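Local coordinates for conserved domain protein (Porphyromonas gingivalis, PDB 3PNN) that is probably a cytoplasmic glycosyltransferase with a Rossmann-like alpha/beta/alpha fold that forms glycosidic linkages, at residues 91-105 with 235-249. Numbering follows the deposited sequence.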
# COMPACT_ATOMS: atom_id res chain seq x y z
N PHE A 91 11.76 23.46 7.02
CA PHE A 91 10.35 23.62 6.69
C PHE A 91 9.48 23.61 7.94
O PHE A 91 9.72 22.84 8.87
CB PHE A 91 9.89 22.51 5.73
CG PHE A 91 10.37 22.67 4.32
CD1 PHE A 91 9.70 23.50 3.44
CD2 PHE A 91 11.49 21.99 3.87
CE1 PHE A 91 10.14 23.65 2.13
CE2 PHE A 91 11.93 22.13 2.56
CZ PHE A 91 11.26 22.96 1.70
N SER A 92 8.47 24.47 7.95
CA SER A 92 7.48 24.46 9.01
C SER A 92 6.12 24.12 8.44
O SER A 92 5.85 24.38 7.27
CB SER A 92 7.44 25.82 9.72
OG SER A 92 8.63 26.04 10.45
N CYS A 93 5.26 23.54 9.27
CA CYS A 93 3.90 23.22 8.86
C CYS A 93 3.03 24.48 8.89
O CYS A 93 2.93 25.15 9.92
CB CYS A 93 3.31 22.16 9.78
SG CYS A 93 1.69 21.59 9.28
N PRO A 94 2.38 24.80 7.76
CA PRO A 94 1.52 25.99 7.65
C PRO A 94 0.47 26.05 8.75
O PRO A 94 0.05 25.02 9.28
CB PRO A 94 0.84 25.80 6.29
CG PRO A 94 1.80 24.96 5.51
CD PRO A 94 2.45 24.04 6.50
N GLU A 95 0.05 27.27 9.09
CA GLU A 95 -0.89 27.48 10.19
C GLU A 95 -2.20 26.71 10.02
O GLU A 95 -2.68 26.08 10.96
CB GLU A 95 -1.18 28.98 10.35
CG GLU A 95 -2.00 29.32 11.59
CD GLU A 95 -1.27 29.00 12.88
OE1 GLU A 95 -0.09 29.40 13.01
OE2 GLU A 95 -1.87 28.35 13.76
N GLY A 96 -2.77 26.78 8.82
CA GLY A 96 -4.08 26.21 8.58
C GLY A 96 -4.11 24.74 8.20
O GLY A 96 -5.18 24.14 8.11
N ARG A 97 -2.93 24.15 7.98
CA ARG A 97 -2.84 22.77 7.52
C ARG A 97 -3.36 21.75 8.54
O ARG A 97 -2.94 21.75 9.70
CB ARG A 97 -1.41 22.43 7.11
CG ARG A 97 -1.24 21.03 6.55
CD ARG A 97 -1.53 20.97 5.06
NE ARG A 97 -1.68 19.59 4.60
CZ ARG A 97 -1.53 19.19 3.34
NH1 ARG A 97 -1.21 20.06 2.38
NH2 ARG A 97 -1.69 17.91 3.03
N GLU A 98 -4.25 20.88 8.10
CA GLU A 98 -4.77 19.81 8.95
C GLU A 98 -4.71 18.45 8.26
O GLU A 98 -4.58 17.42 8.91
CB GLU A 98 -6.20 20.12 9.40
CG GLU A 98 -7.17 20.44 8.27
CD GLU A 98 -8.42 21.16 8.75
OE1 GLU A 98 -8.71 21.12 9.97
OE2 GLU A 98 -9.11 21.78 7.91
N LYS A 99 -4.82 18.45 6.93
CA LYS A 99 -4.79 17.22 6.16
C LYS A 99 -3.39 16.61 6.13
O LYS A 99 -2.41 17.31 5.86
CB LYS A 99 -5.27 17.51 4.74
CG LYS A 99 -5.26 16.30 3.82
CD LYS A 99 -5.97 16.62 2.52
CE LYS A 99 -6.26 15.37 1.72
NZ LYS A 99 -7.30 15.63 0.68
N PRO A 100 -3.28 15.31 6.43
CA PRO A 100 -1.98 14.63 6.40
C PRO A 100 -1.30 14.76 5.04
O PRO A 100 -1.97 14.82 4.01
CB PRO A 100 -2.33 13.17 6.69
CG PRO A 100 -3.60 13.25 7.52
CD PRO A 100 -4.35 14.45 6.96
N TRP A 101 0.03 14.77 5.05
CA TRP A 101 0.81 15.06 3.85
C TRP A 101 0.72 14.03 2.73
O TRP A 101 1.06 14.34 1.59
CB TRP A 101 2.27 15.31 4.22
CG TRP A 101 2.46 16.56 5.01
CD1 TRP A 101 2.82 16.65 6.32
CD2 TRP A 101 2.29 17.91 4.55
NE1 TRP A 101 2.89 17.97 6.70
CE2 TRP A 101 2.58 18.76 5.63
CE3 TRP A 101 1.93 18.49 3.32
CZ2 TRP A 101 2.51 20.16 5.54
CZ3 TRP A 101 1.87 19.87 3.22
CH2 TRP A 101 2.16 20.69 4.33
N GLY A 102 0.31 12.80 3.04
CA GLY A 102 0.10 11.80 2.00
C GLY A 102 0.85 10.49 2.22
O GLY A 102 1.70 10.40 3.10
N THR A 103 0.56 9.48 1.41
CA THR A 103 1.15 8.16 1.62
C THR A 103 2.68 8.10 1.56
O THR A 103 3.29 7.29 2.27
CB THR A 103 0.60 7.08 0.64
OG1 THR A 103 0.88 7.47 -0.71
CG2 THR A 103 -0.90 6.92 0.84
N ASN A 104 3.31 8.90 0.71
CA ASN A 104 4.77 8.83 0.65
C ASN A 104 5.40 9.60 1.82
O ASN A 104 6.53 9.31 2.21
CB ASN A 104 5.33 9.25 -0.72
CG ASN A 104 6.62 8.52 -1.09
OD1 ASN A 104 7.63 8.62 -0.40
ND2 ASN A 104 6.59 7.79 -2.20
N HIS A 105 4.66 10.53 2.43
CA HIS A 105 5.13 11.13 3.69
C HIS A 105 5.05 10.10 4.83
O HIS A 105 5.95 10.00 5.65
CB HIS A 105 4.35 12.40 4.04
CG HIS A 105 4.67 12.97 5.39
ND1 HIS A 105 3.83 12.84 6.48
CD2 HIS A 105 5.75 13.66 5.83
CE1 HIS A 105 4.37 13.43 7.53
NE2 HIS A 105 5.54 13.95 7.16
N PHE A 235 8.29 19.04 -3.42
CA PHE A 235 6.85 19.10 -3.21
C PHE A 235 6.46 20.22 -2.25
O PHE A 235 5.59 21.04 -2.57
CB PHE A 235 6.35 17.76 -2.67
CG PHE A 235 4.95 17.82 -2.13
CD1 PHE A 235 3.86 17.66 -2.98
CD2 PHE A 235 4.73 18.02 -0.78
CE1 PHE A 235 2.57 17.71 -2.48
CE2 PHE A 235 3.44 18.07 -0.28
CZ PHE A 235 2.36 17.91 -1.12
N LEU A 236 7.09 20.26 -1.08
CA LEU A 236 6.83 21.33 -0.11
C LEU A 236 7.07 22.72 -0.69
O LEU A 236 6.30 23.65 -0.45
CB LEU A 236 7.67 21.12 1.15
CG LEU A 236 7.30 19.85 1.93
CD1 LEU A 236 8.36 19.48 2.95
CD2 LEU A 236 5.94 20.03 2.59
N ASN A 237 8.14 22.86 -1.45
CA ASN A 237 8.43 24.13 -2.09
C ASN A 237 7.34 24.57 -3.07
O ASN A 237 7.04 25.75 -3.18
CB ASN A 237 9.79 24.11 -2.78
CG ASN A 237 10.93 24.32 -1.81
OD1 ASN A 237 10.79 25.03 -0.82
ND2 ASN A 237 12.07 23.70 -2.09
N ALA A 238 6.74 23.61 -3.78
CA ALA A 238 5.77 23.92 -4.82
C ALA A 238 4.34 23.98 -4.32
O ALA A 238 3.55 24.81 -4.78
CB ALA A 238 5.88 22.92 -5.96
N HIS A 239 4.01 23.12 -3.36
CA HIS A 239 2.63 22.92 -2.93
C HIS A 239 2.47 22.92 -1.41
O HIS A 239 1.40 22.59 -0.89
CB HIS A 239 2.09 21.60 -3.49
CG HIS A 239 2.40 21.39 -4.94
ND1 HIS A 239 1.80 22.12 -5.95
CD2 HIS A 239 3.25 20.53 -5.56
CE1 HIS A 239 2.26 21.72 -7.12
NE2 HIS A 239 3.15 20.76 -6.91
N GLY A 240 3.53 23.29 -0.71
CA GLY A 240 3.53 23.23 0.74
C GLY A 240 2.52 24.14 1.42
O GLY A 240 2.07 23.86 2.54
N GLN A 241 2.16 25.23 0.76
CA GLN A 241 1.21 26.18 1.35
C GLN A 241 -0.23 25.85 0.98
O GLN A 241 -1.17 26.46 1.50
CB GLN A 241 1.56 27.61 0.94
CG GLN A 241 2.86 28.11 1.54
CD GLN A 241 2.88 28.05 3.05
OE1 GLN A 241 2.12 28.76 3.73
NE2 GLN A 241 3.75 27.21 3.60
N GLU A 242 -0.42 24.88 0.09
CA GLU A 242 -1.76 24.46 -0.29
C GLU A 242 -2.42 23.61 0.80
O GLU A 242 -1.74 22.85 1.50
CB GLU A 242 -1.73 23.72 -1.63
CG GLU A 242 -1.21 24.59 -2.78
CD GLU A 242 -0.92 23.78 -4.03
OE1 GLU A 242 -1.40 22.64 -4.13
OE2 GLU A 242 -0.20 24.31 -4.91
N PRO A 243 -3.74 23.75 0.96
CA PRO A 243 -4.47 23.12 2.06
C PRO A 243 -4.63 21.61 1.89
O PRO A 243 -4.63 20.89 2.90
CB PRO A 243 -5.85 23.79 1.99
CG PRO A 243 -5.69 24.96 1.09
CD PRO A 243 -4.62 24.59 0.13
N LYS A 244 -4.77 21.14 0.66
CA LYS A 244 -5.11 19.74 0.42
C LYS A 244 -4.12 18.98 -0.48
O LYS A 244 -4.41 17.86 -0.93
CB LYS A 244 -6.53 19.63 -0.14
CG LYS A 244 -7.54 20.47 0.63
CD LYS A 244 -8.94 20.37 0.06
CE LYS A 244 -9.69 19.17 0.63
NZ LYS A 244 -11.16 19.27 0.37
N SER A 245 -2.96 19.57 -0.74
CA SER A 245 -1.95 18.92 -1.56
C SER A 245 -1.45 17.65 -0.88
O SER A 245 -1.38 17.59 0.35
CB SER A 245 -0.79 19.87 -1.84
OG SER A 245 -0.26 20.40 -0.63
N GLU A 246 -1.10 16.63 -1.68
CA GLU A 246 -0.67 15.34 -1.14
C GLU A 246 0.53 14.77 -1.89
O GLU A 246 0.64 14.91 -3.11
CB GLU A 246 -1.80 14.32 -1.18
CG GLU A 246 -2.87 14.53 -0.13
CD GLU A 246 -3.93 13.45 -0.18
OE1 GLU A 246 -3.82 12.46 0.59
OE2 GLU A 246 -4.87 13.58 -0.99
N PHE A 247 1.41 14.11 -1.14
CA PHE A 247 2.65 13.54 -1.65
C PHE A 247 2.48 12.03 -1.69
O PHE A 247 2.55 11.37 -0.65
CB PHE A 247 3.78 13.95 -0.69
CG PHE A 247 5.16 13.57 -1.15
CD1 PHE A 247 5.67 14.05 -2.35
CD2 PHE A 247 5.99 12.80 -0.34
CE1 PHE A 247 6.96 13.73 -2.76
CE2 PHE A 247 7.28 12.48 -0.74
CZ PHE A 247 7.77 12.94 -1.96
N PHE A 248 2.24 11.50 -2.90
CA PHE A 248 1.83 10.11 -3.10
C PHE A 248 2.95 9.22 -3.62
O PHE A 248 3.80 9.68 -4.38
CB PHE A 248 0.70 10.04 -4.14
CG PHE A 248 -0.60 10.62 -3.68
CD1 PHE A 248 -1.29 10.03 -2.63
CD2 PHE A 248 -1.14 11.72 -4.31
CE1 PHE A 248 -2.50 10.55 -2.21
CE2 PHE A 248 -2.35 12.25 -3.89
CZ PHE A 248 -3.03 11.66 -2.84
N ILE A 249 2.92 7.94 -3.26
CA ILE A 249 3.95 7.01 -3.72
C ILE A 249 4.07 6.91 -5.27
O ILE A 249 5.19 7.03 -5.81
CB ILE A 249 3.74 5.62 -3.12
CG1 ILE A 249 3.88 5.68 -1.59
CG2 ILE A 249 4.72 4.61 -3.73
CD1 ILE A 249 3.43 4.39 -0.91
O HOH W 1 -5.63 20.98 5.47
O HOH W 2 -3.40 12.67 3.25
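Arg97 packs one face of its guanidinium, tilted and offset toward the rim, against Trp101 CZ3, with Pro243 O over the opposite face; the guanidinium edge donates hydrogen bonds to oxygens of 235-249. Arg97 NH2 donates to Ser245 O at 2.7 Å, nearly straight at 163°, while Arg97 NH1 reaches Ser245 OG at 3.2 Å, an end-on grip with both acceptors close to the guanidinium plane. A weak bond joins Arg97 NH1 to Glu242 O. Within its own loop Lys99 O takes Arg97 NE and NH2 side-on, and the bend at chi2 (86°) turns the group toward these oxygens. Ser245 OG in turn donates to His239 O, which fixes the hydroxyl as acceptor for Arg97.

The other face of the indole receives Leu236 CD2, whereas Leu236 CB lies over the Phe91 ring; one leucine thus packs against two aromatic faces. Trp101 NE1 donates to Leu84 O, outside the two segments.

Where helix 103-108 begins, Phe247 N donates to Trp101 O (2.8 Å) and Asn104 N returns a bond to Phe247 O (2.9 Å). Ile249 N, in the first turn of helix 249-259, donates to Thr103 OG1. Lys99 NZ and Glu246 OE2 form a long salt bridge (3.6 Å).

Two helix-leading loops, with Gly102 and Phe248 as N-caps, are thus joined by backbone bonds and a buried arginine; neutral oxygens, not a directly contacting carboxylate, meet its charge, probably offsetting desolvation.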